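Local structure of mandelate racemase/muconate lactonizing enzyme (Polaromonas sp., 2OG9) at residues A[148-153]-A[331-336]; A[310-315]-A[326-331]; A[342-347]-A[365-370]. The protein probably catalyses metal-assisted abstraction of a proton next to a carboxylate, as in the mandelate racemases of the enolase superfamily, although its substrate is not established here. All blocks are in the same frame, centred on the assembly; numbering follows the deposited sequence.

Contact 1. Residues A[148-153]-A[331-336]; sequences SVRCYN and EPWVEH
The short parallel pairing of strands 148-152 and 333-335 belongs to the TIM-barrel domain and joins stretches nearly 180 residues apart in sequence. Three backbone bonds hold it: Val334 N to Arg150 O (3.0 Å), Tyr152 N to Val334 O (3.3 Å, the most bent of the three) and His336 N to Tyr152 O (2.8 Å). On one face the flat indole of Trp333 offers a broad surface to Arg150. CB of Arg150 sits over the six-membered ring, and a bend at chi3 (71°) lays a face of the guanidinium against the CZ2-CH2 rim of that ring, Arg150 CZ to Trp333 CZ2 3.3 Å, the two planes 27° apart. The Tyr152 ring, on that side too, rests a face on the aliphatic Glu335 CB, 3.5 Å from Tyr152 CZ. A water accepts from Tyr152 OH and donates to Trp333 O, so the buried hydroxyl has a polar partner. Val149 CG1 and Val334 CG2 meet at 3.7 Å, branched residues suited to a strand core. Around the pair, Trp237 meets both Tyr152 and Trp333 edge-to-face, strand 354-356 continues the sheet beyond 148-152, and helix 318-326 packs on Pro332 and Val334.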
loop_
_atom_site.group_PDB
_atom_site.type_symbol
_atom_site.label_atom_id
_atom_site.label_comp_id
_atom_site.label_asym_id
_atom_site.label_seq_id
_atom_site.Cartn_x
_atom_site.Cartn_y
_atom_site.Cartn_z
ATOM N N SER A 148 -23.727 -8.819 -33.556
ATOM C CA SER A 148 -24.498 -7.585 -33.410
ATOM C C SER A 148 -24.176 -7.025 -32.026
ATOM O O SER A 148 -23.854 -7.783 -31.119
ATOM C CB SER A 148 -26.002 -7.853 -33.547
ATOM O OG SER A 148 -26.488 -8.620 -32.468
ATOM N N VAL A 149 -24.274 -5.708 -31.875
ATOM C CA VAL A 149 -23.941 -5.035 -30.620
ATOM C C VAL A 149 -25.076 -4.169 -30.066
ATOM O O VAL A 149 -25.745 -3.458 -30.818
ATOM C CB VAL A 149 -22.693 -4.136 -30.828
ATOM C CG1 VAL A 149 -22.334 -3.422 -29.534
ATOM C CG2 VAL A 149 -21.515 -4.983 -31.314
ATOM N N ARG A 150 -25.284 -4.219 -28.750
ATOM C CA ARG A 150 -26.337 -3.410 -28.134
ATOM C C ARG A 150 -26.098 -1.955 -28.520
ATOM O O ARG A 150 -24.964 -1.485 -28.499
ATOM C CB ARG A 150 -26.312 -3.538 -26.606
ATOM C CG ARG A 150 -26.435 -4.961 -26.071
ATOM C CD ARG A 150 -26.863 -4.964 -24.605
ATOM N NE ARG A 150 -28.256 -4.547 -24.443
ATOM C CZ ARG A 150 -28.927 -4.593 -23.292
ATOM N NH1 ARG A 150 -28.336 -5.035 -22.189
ATOM N NH2 ARG A 150 -30.200 -4.215 -23.244
ATOM N N CYS A 151 -27.158 -1.242 -28.887
ATOM C CA CYS A 151 -27.010 0.153 -29.269
ATOM C C CYS A 151 -28.020 1.037 -28.550
ATOM O O CYS A 151 -29.033 0.559 -28.031
ATOM C CB CYS A 151 -27.175 0.324 -30.787
ATOM S SG CYS A 151 -28.840 -0.040 -31.427
ATOM N N TYR A 152 -27.729 2.334 -28.537
ATOM C CA TYR A 152 -28.581 3.322 -27.896
ATOM C C TYR A 152 -28.398 4.627 -28.648
ATOM O O TYR A 152 -27.448 4.772 -29.422
ATOM C CB TYR A 152 -28.156 3.508 -26.438
ATOM C CG TYR A 152 -26.753 4.067 -26.271
ATOM C CD1 TYR A 152 -26.541 5.430 -26.074
ATOM C CD2 TYR A 152 -25.639 3.230 -26.318
ATOM C CE1 TYR A 152 -25.253 5.950 -25.926
ATOM C CE2 TYR A 152 -24.343 3.740 -26.172
ATOM C CZ TYR A 152 -24.161 5.098 -25.978
ATOM O OH TYR A 152 -22.886 5.608 -25.846
ATOM N N ASN A 153 -29.306 5.571 -28.431
ATOM C CA ASN A 153 -29.208 6.868 -29.079
ATOM C C ASN A 153 -29.827 7.952 -28.199
ATOM O O ASN A 153 -30.441 7.652 -27.171
ATOM C CB ASN A 153 -29.869 6.822 -30.471
ATOM C CG ASN A 153 -31.383 6.995 -30.435
ATOM O OD1 ASN A 153 -32.033 6.806 -29.407
ATOM N ND2 ASN A 153 -31.955 7.343 -31.586
ATOM N N GLU A 331 -20.257 -8.066 -23.197
ATOM C CA GLU A 331 -21.261 -7.295 -23.931
ATOM C C GLU A 331 -21.110 -5.781 -23.832
ATOM O O GLU A 331 -21.370 -5.187 -22.787
ATOM C CB GLU A 331 -22.673 -7.686 -23.469
ATOM C CG GLU A 331 -23.168 -9.023 -24.005
ATOM C CD GLU A 331 -23.394 -9.007 -25.512
ATOM O OE1 GLU A 331 -24.102 -8.099 -25.994
ATOM O OE2 GLU A 331 -22.871 -9.907 -26.211
ATOM N N PRO A 332 -20.691 -5.135 -24.931
ATOM C CA PRO A 332 -20.520 -3.682 -24.941
ATOM C C PRO A 332 -21.782 -2.951 -25.405
ATOM O O PRO A 332 -22.803 -3.574 -25.721
ATOM C CB PRO A 332 -19.367 -3.490 -25.917
ATOM C CG PRO A 332 -19.675 -4.530 -26.960
ATOM C CD PRO A 332 -20.091 -5.745 -26.137
ATOM N N TRP A 333 -21.701 -1.624 -25.415
ATOM C CA TRP A 333 -22.781 -0.765 -25.891
ATOM C C TRP A 333 -22.132 0.199 -26.881
ATOM O O TRP A 333 -21.020 0.669 -26.645
ATOM C CB TRP A 333 -23.398 0.073 -24.764
ATOM C CG TRP A 333 -24.391 -0.623 -23.874
ATOM C CD1 TRP A 333 -24.131 -1.280 -22.703
ATOM C CD2 TRP A 333 -25.814 -0.655 -24.043
ATOM N NE1 TRP A 333 -25.306 -1.708 -22.129
ATOM C CE2 TRP A 333 -26.354 -1.339 -22.929
ATOM C CE3 TRP A 333 -26.688 -0.166 -25.026
ATOM C CZ2 TRP A 333 -27.732 -1.547 -22.769
ATOM C CZ3 TRP A 333 -28.059 -0.373 -24.869
ATOM C CH2 TRP A 333 -28.566 -1.058 -23.745
ATOM N N VAL A 334 -22.812 0.484 -27.987
ATOM C CA VAL A 334 -22.307 1.427 -28.980
ATOM C C VAL A 334 -23.424 2.410 -29.301
ATOM O O VAL A 334 -24.588 2.007 -29.433
ATOM C CB VAL A 334 -21.874 0.711 -30.287
ATOM C CG1 VAL A 334 -21.544 1.745 -31.352
ATOM C CG2 VAL A 334 -20.657 -0.168 -30.027
ATOM N N GLU A 335 -23.088 3.691 -29.420
ATOM C CA GLU A 335 -24.085 4.714 -29.729
ATOM C C GLU A 335 -24.380 4.782 -31.216
ATOM O O GLU A 335 -23.453 4.829 -32.040
ATOM C CB GLU A 335 -23.604 6.097 -29.237
ATOM C CG GLU A 335 -24.525 7.229 -29.664
ATOM C CD GLU A 335 -24.117 8.559 -29.084
ATOM O OE1 GLU A 335 -22.900 8.834 -29.053
ATOM O OE2 GLU A 335 -25.005 9.332 -28.671
ATOM N N HIS A 336 -25.665 4.733 -31.548
ATOM C CA HIS A 336 -26.077 4.837 -32.930
ATOM C C HIS A 336 -26.397 6.272 -33.241
ATOM O O HIS A 336 -27.472 6.773 -32.880
ATOM C CB HIS A 336 -27.341 4.019 -33.245
ATOM C CG HIS A 336 -27.889 4.273 -34.613
ATOM N ND1 HIS A 336 -28.540 5.440 -34.953
ATOM C CD2 HIS A 336 -27.887 3.502 -35.725
ATOM C CE1 HIS A 336 -28.924 5.369 -36.214
ATOM N NE2 HIS A 336 -28.542 4.204 -36.704
HETATM O O HOH W 1 -23.366 -5.828 -27.202
HETATM O O HOH W 2 -20.913 3.650 -26.388
HETATM O O HOH W 3 -29.859 7.605 -33.857
#

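Contact 2. Residues A[310-315]-A[326-331]; sequences LMLAPH and AAYPRE
Leu310 O is met at once by Tyr328 and Arg330, which tie the start of strand 311-312 to the loop leaving helix 318-326. Tyr328 OH donates to Leu310 O at 2.7 Å, from above the carbonyl plane. Arg330 comes side-on with two nitrogens, NE at 3.0 Å and NH2 at 3.1 Å from Leu310 O, and the oxygen lies in the guanidinium plane. Turns about chi3 (-79°) and chi4 of the arginine bring this edge to the carbonyl.

The tight part lies beside that grip. Leu312 puts CB over one face of the Tyr328 ring, 3.8 Å from its centroid, while Leu312 CD2 reaches Tyr328 CG at 3.7 Å; CD of Pro329 covers the opposite face. An aromatic residue fits here because its faces take up aliphatic carbon and its hydroxyl still finds a polar partner at the rim. The other side is looser and wetter. The selenomethionine at Met311 sets its CE close against Glu331 O (3.2 Å), but its SE comes no nearer than 4.1 Å to Arg330 CD, and a water accepts from Leu312 N (2.9 Å) while donating only weakly to Arg330 O and Glu331 O. Leu310 stays partly exposed in the assembly, though it packs on Arg220 of a second subunit.

Arg330 NH2 also donates to Glu306 O, so the guanidinium bridges two backbone carbonyls. Three donors converging on one oxygen, two of them from one cationic guanidinium, would probably polarise the Leu310 carbonyl and fix the loop without any acidic partner across this contact.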
loop_
_atom_site.group_PDB
_atom_site.type_symbol
_atom_site.label_atom_id
_atom_site.label_comp_id
_atom_site.label_asym_id
_atom_site.label_seq_id
_atom_site.Cartn_x
_atom_site.Cartn_y
_atom_site.Cartn_z
ATOM N N LEU A 310 -13.507 -4.647 -16.707
ATOM C CA LEU A 310 -14.448 -3.570 -17.014
ATOM C C LEU A 310 -15.313 -3.827 -18.247
ATOM O O LEU A 310 -15.033 -4.729 -19.042
ATOM C CB LEU A 310 -13.689 -2.255 -17.225
ATOM C CG LEU A 310 -12.708 -1.817 -16.134
ATOM C CD1 LEU A 310 -12.077 -0.487 -16.532
ATOM C CD2 LEU A 310 -13.436 -1.681 -14.802
HETATM N N MSE A 311 -16.358 -3.011 -18.384
HETATM C CA MSE A 311 -17.286 -3.072 -19.508
HETATM C C MSE A 311 -16.809 -2.029 -20.515
HETATM O O MSE A 311 -16.120 -1.072 -20.149
HETATM C CB MSE A 311 -18.708 -2.704 -19.064
HETATM C CG MSE A 311 -19.302 -3.556 -17.960
HETATM SE SE MSE A 311 -19.741 -5.334 -18.547
HETATM C CE MSE A 311 -21.353 -4.958 -19.561
ATOM N N LEU A 312 -17.189 -2.204 -21.779
ATOM C CA LEU A 312 -16.775 -1.284 -22.824
ATOM C C LEU A 312 -17.943 -0.593 -23.521
ATOM O O LEU A 312 -18.946 -1.228 -23.864
ATOM C CB LEU A 312 -15.951 -2.038 -23.867
ATOM C CG LEU A 312 -15.140 -1.198 -24.844
ATOM C CD1 LEU A 312 -13.957 -0.580 -24.114
ATOM C CD2 LEU A 312 -14.654 -2.075 -25.990
ATOM N N ALA A 313 -17.799 0.710 -23.737
ATOM C CA ALA A 313 -18.807 1.505 -24.429
ATOM C C ALA A 313 -18.061 2.560 -25.251
ATOM O O ALA A 313 -18.008 3.728 -24.873
ATOM C CB ALA A 313 -19.743 2.179 -23.420
ATOM N N PRO A 314 -17.461 2.151 -26.387
ATOM C CA PRO A 314 -16.713 3.076 -27.249
ATOM C C PRO A 314 -17.557 4.290 -27.612
ATOM O O PRO A 314 -18.773 4.173 -27.792
ATOM C CB PRO A 314 -16.370 2.224 -28.468
ATOM C CG PRO A 314 -16.321 0.829 -27.913
ATOM C CD PRO A 314 -17.501 0.801 -26.974
ATOM N N HIS A 315 -16.912 5.446 -27.734
ATOM C CA HIS A 315 -17.617 6.694 -28.035
ATOM C C HIS A 315 -17.425 7.206 -29.464
ATOM O O HIS A 315 -16.319 7.165 -29.998
ATOM C CB HIS A 315 -17.165 7.774 -27.043
ATOM C CG HIS A 315 -17.776 9.120 -27.288
ATOM N ND1 HIS A 315 -19.119 9.374 -27.107
ATOM C CD2 HIS A 315 -17.226 10.285 -27.703
ATOM C CE1 HIS A 315 -19.370 10.637 -27.400
ATOM N NE2 HIS A 315 -18.238 11.213 -27.765
ATOM N N ALA A 326 -17.409 -5.498 -31.282
ATOM C CA ALA A 326 -17.720 -6.897 -31.548
ATOM C C ALA A 326 -16.598 -7.807 -31.049
ATOM O O ALA A 326 -16.833 -8.963 -30.702
ATOM C CB ALA A 326 -17.931 -7.108 -33.047
ATOM N N ALA A 327 -15.384 -7.277 -31.017
ATOM C CA ALA A 327 -14.215 -8.036 -30.585
ATOM C C ALA A 327 -13.959 -8.049 -29.075
ATOM O O ALA A 327 -13.034 -8.717 -28.622
ATOM C CB ALA A 327 -12.968 -7.511 -31.316
ATOM N N TYR A 328 -14.762 -7.327 -28.296
ATOM C CA TYR A 328 -14.570 -7.294 -26.838
ATOM C C TYR A 328 -15.294 -8.481 -26.197
ATOM O O TYR A 328 -16.435 -8.776 -26.542
ATOM C CB TYR A 328 -15.109 -5.978 -26.266
ATOM C CG TYR A 328 -14.599 -5.650 -24.875
ATOM C CD1 TYR A 328 -13.261 -5.305 -24.665
ATOM C CD2 TYR A 328 -15.453 -5.679 -23.772
ATOM C CE1 TYR A 328 -12.785 -4.996 -23.382
ATOM C CE2 TYR A 328 -14.988 -5.374 -22.491
ATOM C CZ TYR A 328 -13.653 -5.035 -22.305
ATOM O OH TYR A 328 -13.191 -4.751 -21.036
ATOM N N PRO A 329 -14.642 -9.170 -25.244
ATOM C CA PRO A 329 -15.205 -10.338 -24.550
ATOM C C PRO A 329 -16.568 -10.141 -23.890
ATOM O O PRO A 329 -17.436 -11.007 -23.987
ATOM C CB PRO A 329 -14.122 -10.689 -23.527
ATOM C CG PRO A 329 -12.855 -10.187 -24.177
ATOM C CD PRO A 329 -13.291 -8.863 -24.736
ATOM N N ARG A 330 -16.757 -9.014 -23.208
ATOM C CA ARG A 330 -18.024 -8.747 -22.526
ATOM C C ARG A 330 -18.951 -7.844 -23.334
ATOM O O ARG A 330 -18.492 -6.960 -24.050
ATOM C CB ARG A 330 -17.761 -8.126 -21.152
ATOM C CG ARG A 330 -17.209 -9.106 -20.124
ATOM C CD ARG A 330 -16.991 -8.419 -18.786
ATOM N NE ARG A 330 -15.759 -7.640 -18.761
ATOM C CZ ARG A 330 -14.543 -8.173 -18.686
ATOM N NH1 ARG A 330 -14.398 -9.489 -18.630
ATOM N NH2 ARG A 330 -13.471 -7.393 -18.660
ATOM N N GLU A 331 -20.257 -8.066 -23.197
ATOM C CA GLU A 331 -21.261 -7.295 -23.931
ATOM C C GLU A 331 -21.110 -5.781 -23.832
ATOM O O GLU A 331 -21.370 -5.187 -22.787
ATOM C CB GLU A 331 -22.673 -7.686 -23.469
ATOM C CG GLU A 331 -23.168 -9.023 -24.005
ATOM C CD GLU A 331 -23.394 -9.007 -25.512
ATOM O OE1 GLU A 331 -24.102 -8.099 -25.994
ATOM O OE2 GLU A 331 -22.871 -9.907 -26.211
HETATM O O HOH W 4 -18.658 -4.711 -22.115
#

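Contact 3. Residues A[342-347]-A[365-370]; sequences PLFNER and LTLSGQ
Glu346 turns back toward Thr366 because its chain bends at chi2 (75°), after CG has been set opposite the carbonyl carbon. The carboxylate thereby meets the threonine with both oxygens: OE1 accepts from Thr366 N at 2.9 Å, on the syn side though 34° out of the carboxylate plane, and OE2 accepts from Thr366 OG1 at 2.5 Å, a length so short that its exact value is doubtful. At Ser368, chi1 of 72° holds OG between the backbone N and the carbonyl carbon, from where Ser368 OG donates to Pro342 O at 2.6 Å, in the carbonyl plane.

Between these two polar ends the backbones pair through a single bridge. Ser368 N donates to Leu343 O (2.8 Å), and Asn345 N donates to Thr366 O (3.2 Å). Phe344 fills the inner side. Leu365 CD1 makes a CH-pi contact over the centre of its ring, 4.1 Å from the centroid, and Leu343 CB lies over the opposite face. Leucine suits both places, since its apolar C-H groups can point into the ring face. Phe51 of strand 46-56 packs on Phe344 and Leu367, while Leu343 reaches strand 15-26 as well, so the inner side joins this loop pair to the antiparallel sheet of the N-terminal domain.

Arg347 NH1 donates to both Phe344 O and Glu346 O, closing the turn over its own backbone. Ser368 does double duty: besides giving its proton to Pro342 O, its OG takes a weak capping bond from Gln370 N at the turn into helix 370-374. At the other polar end, the bond from the Thr366 N-H to OE1 would probably favour the ionised form of Glu346.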
loop_
_atom_site.group_PDB
_atom_site.type_symbol
_atom_site.label_atom_id
_atom_site.label_comp_id
_atom_site.label_asym_id
_atom_site.label_seq_id
_atom_site.Cartn_x
_atom_site.Cartn_y
_atom_site.Cartn_z
ATOM N N PRO A 342 -23.327 10.901 -44.259
ATOM C CA PRO A 342 -23.114 11.564 -45.554
ATOM C C PRO A 342 -21.723 11.356 -46.163
ATOM O O PRO A 342 -21.539 11.515 -47.368
ATOM C CB PRO A 342 -23.362 13.039 -45.232
ATOM C CG PRO A 342 -24.341 12.987 -44.126
ATOM C CD PRO A 342 -23.807 11.870 -43.260
ATOM N N LEU A 343 -20.751 11.004 -45.331
ATOM C CA LEU A 343 -19.380 10.804 -45.794
ATOM C C LEU A 343 -19.152 9.474 -46.493
ATOM O O LEU A 343 -18.198 9.326 -47.255
ATOM C CB LEU A 343 -18.408 10.881 -44.612
ATOM C CG LEU A 343 -18.350 12.139 -43.745
ATOM C CD1 LEU A 343 -17.458 11.864 -42.539
ATOM C CD2 LEU A 343 -17.816 13.315 -44.553
ATOM N N PHE A 344 -20.022 8.505 -46.222
ATOM C CA PHE A 344 -19.874 7.168 -46.776
ATOM C C PHE A 344 -21.042 6.684 -47.631
ATOM O O PHE A 344 -22.143 7.219 -47.561
ATOM C CB PHE A 344 -19.650 6.189 -45.627
ATOM C CG PHE A 344 -18.642 6.671 -44.621
ATOM C CD1 PHE A 344 -17.316 6.873 -44.990
ATOM C CD2 PHE A 344 -19.027 6.958 -43.315
ATOM C CE1 PHE A 344 -16.382 7.357 -44.073
ATOM C CE2 PHE A 344 -18.101 7.443 -42.388
ATOM C CZ PHE A 344 -16.775 7.644 -42.769
ATOM N N ASN A 345 -20.779 5.651 -48.425
ATOM C CA ASN A 345 -21.785 5.066 -49.302
ATOM C C ASN A 345 -22.488 3.911 -48.610
ATOM O O ASN A 345 -23.504 3.423 -49.095
ATOM C CB ASN A 345 -21.127 4.552 -50.579
ATOM C CG ASN A 345 -20.452 5.649 -51.362
ATOM O OD1 ASN A 345 -19.296 5.519 -51.776
ATOM N ND2 ASN A 345 -21.169 6.742 -51.575
ATOM N N GLU A 346 -21.950 3.486 -47.470
ATOM C CA GLU A 346 -22.508 2.365 -46.718
ATOM C C GLU A 346 -23.274 2.823 -45.477
ATOM O O GLU A 346 -23.126 3.957 -45.035
ATOM C CB GLU A 346 -21.387 1.410 -46.302
ATOM C CG GLU A 346 -20.568 0.826 -47.458
ATOM C CD GLU A 346 -19.599 1.821 -48.070
ATOM O OE1 GLU A 346 -19.330 2.869 -47.444
ATOM O OE2 GLU A 346 -19.088 1.551 -49.178
ATOM N N ARG A 347 -24.085 1.934 -44.911
ATOM C CA ARG A 347 -24.877 2.274 -43.731
ATOM C C ARG A 347 -24.925 1.141 -42.718
ATOM O O ARG A 347 -24.771 -0.029 -43.068
ATOM C CB ARG A 347 -26.313 2.629 -44.142
ATOM C CG ARG A 347 -26.449 3.899 -44.965
ATOM C CD ARG A 347 -26.283 5.137 -44.099
ATOM N NE ARG A 347 -26.457 6.383 -44.844
ATOM C CZ ARG A 347 -25.556 6.905 -45.675
ATOM N NH1 ARG A 347 -24.393 6.297 -45.884
ATOM N NH2 ARG A 347 -25.814 8.052 -46.291
ATOM N N LEU A 365 -16.219 0.689 -45.595
ATOM C CA LEU A 365 -16.529 2.074 -45.927
ATOM C C LEU A 365 -15.818 2.576 -47.180
ATOM O O LEU A 365 -14.660 2.232 -47.432
ATOM C CB LEU A 365 -16.143 2.997 -44.761
ATOM C CG LEU A 365 -16.761 2.764 -43.378
ATOM C CD1 LEU A 365 -16.036 3.646 -42.366
ATOM C CD2 LEU A 365 -18.258 3.076 -43.393
ATOM N N THR A 366 -16.527 3.395 -47.953
ATOM C CA THR A 366 -15.983 4.025 -49.154
ATOM C C THR A 366 -16.498 5.459 -49.120
ATOM O O THR A 366 -17.615 5.708 -48.663
ATOM C CB THR A 366 -16.450 3.333 -50.461
ATOM O OG1 THR A 366 -17.880 3.265 -50.489
ATOM C CG2 THR A 366 -15.860 1.931 -50.565
ATOM N N LEU A 367 -15.687 6.399 -49.585
ATOM C CA LEU A 367 -16.062 7.807 -49.564
ATOM C C LEU A 367 -17.173 8.161 -50.542
ATOM O O LEU A 367 -17.131 7.772 -51.707
ATOM C CB LEU A 367 -14.840 8.673 -49.859
ATOM C CG LEU A 367 -13.652 8.440 -48.926
ATOM C CD1 LEU A 367 -12.454 9.269 -49.390
ATOM C CD2 LEU A 367 -14.052 8.812 -47.509
ATOM N N SER A 368 -18.158 8.914 -50.062
ATOM C CA SER A 368 -19.272 9.323 -50.903
ATOM C C SER A 368 -18.823 10.450 -51.829
ATOM O O SER A 368 -17.738 11.010 -51.664
ATOM C CB SER A 368 -20.435 9.812 -50.041
ATOM O OG SER A 368 -20.135 11.068 -49.452
ATOM N N GLY A 369 -19.661 10.780 -52.804
ATOM C CA GLY A 369 -19.322 11.846 -53.727
ATOM C C GLY A 369 -19.343 13.204 -53.051
ATOM O O GLY A 369 -18.739 14.155 -53.546
ATOM N N GLN A 370 -20.035 13.295 -51.918
ATOM C CA GLN A 370 -20.136 14.543 -51.162
ATOM C C GLN A 370 -18.827 14.967 -50.510
ATOM O O GLN A 370 -18.605 16.155 -50.271
ATOM C CB GLN A 370 -21.208 14.417 -50.075
ATOM C CG GLN A 370 -22.594 14.853 -50.509
ATOM C CD GLN A 370 -22.756 16.365 -50.508
ATOM O OE1 GLN A 370 -21.932 17.094 -51.064
ATOM N NE2 GLN A 370 -23.827 16.842 -49.882
#

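Overall arrangement
Contacts 1 and 2 adjoin, their centres 9 Å apart, and share Glu331; a probable hydrogen bond from Trp333 N to Leu312 O links strands 311-312 and 333-335, as expected for neighbouring strands of the barrel. Contact 1 is the buried one, built on parallel backbone bonds and packing of Arg150 and Tyr152 round Trp333 and Glu335. Contact 2 is partly buried and relies on side-chain donors converging on one carbonyl. Contact 3 stands apart, about 22 Å from contact 1 and 26 Å from contact 2 between centres, and lies nearer the surface: two loops joined by carboxylate and hydroxyl bonds outside, with a hydrophobic side turned to the N-terminal domain.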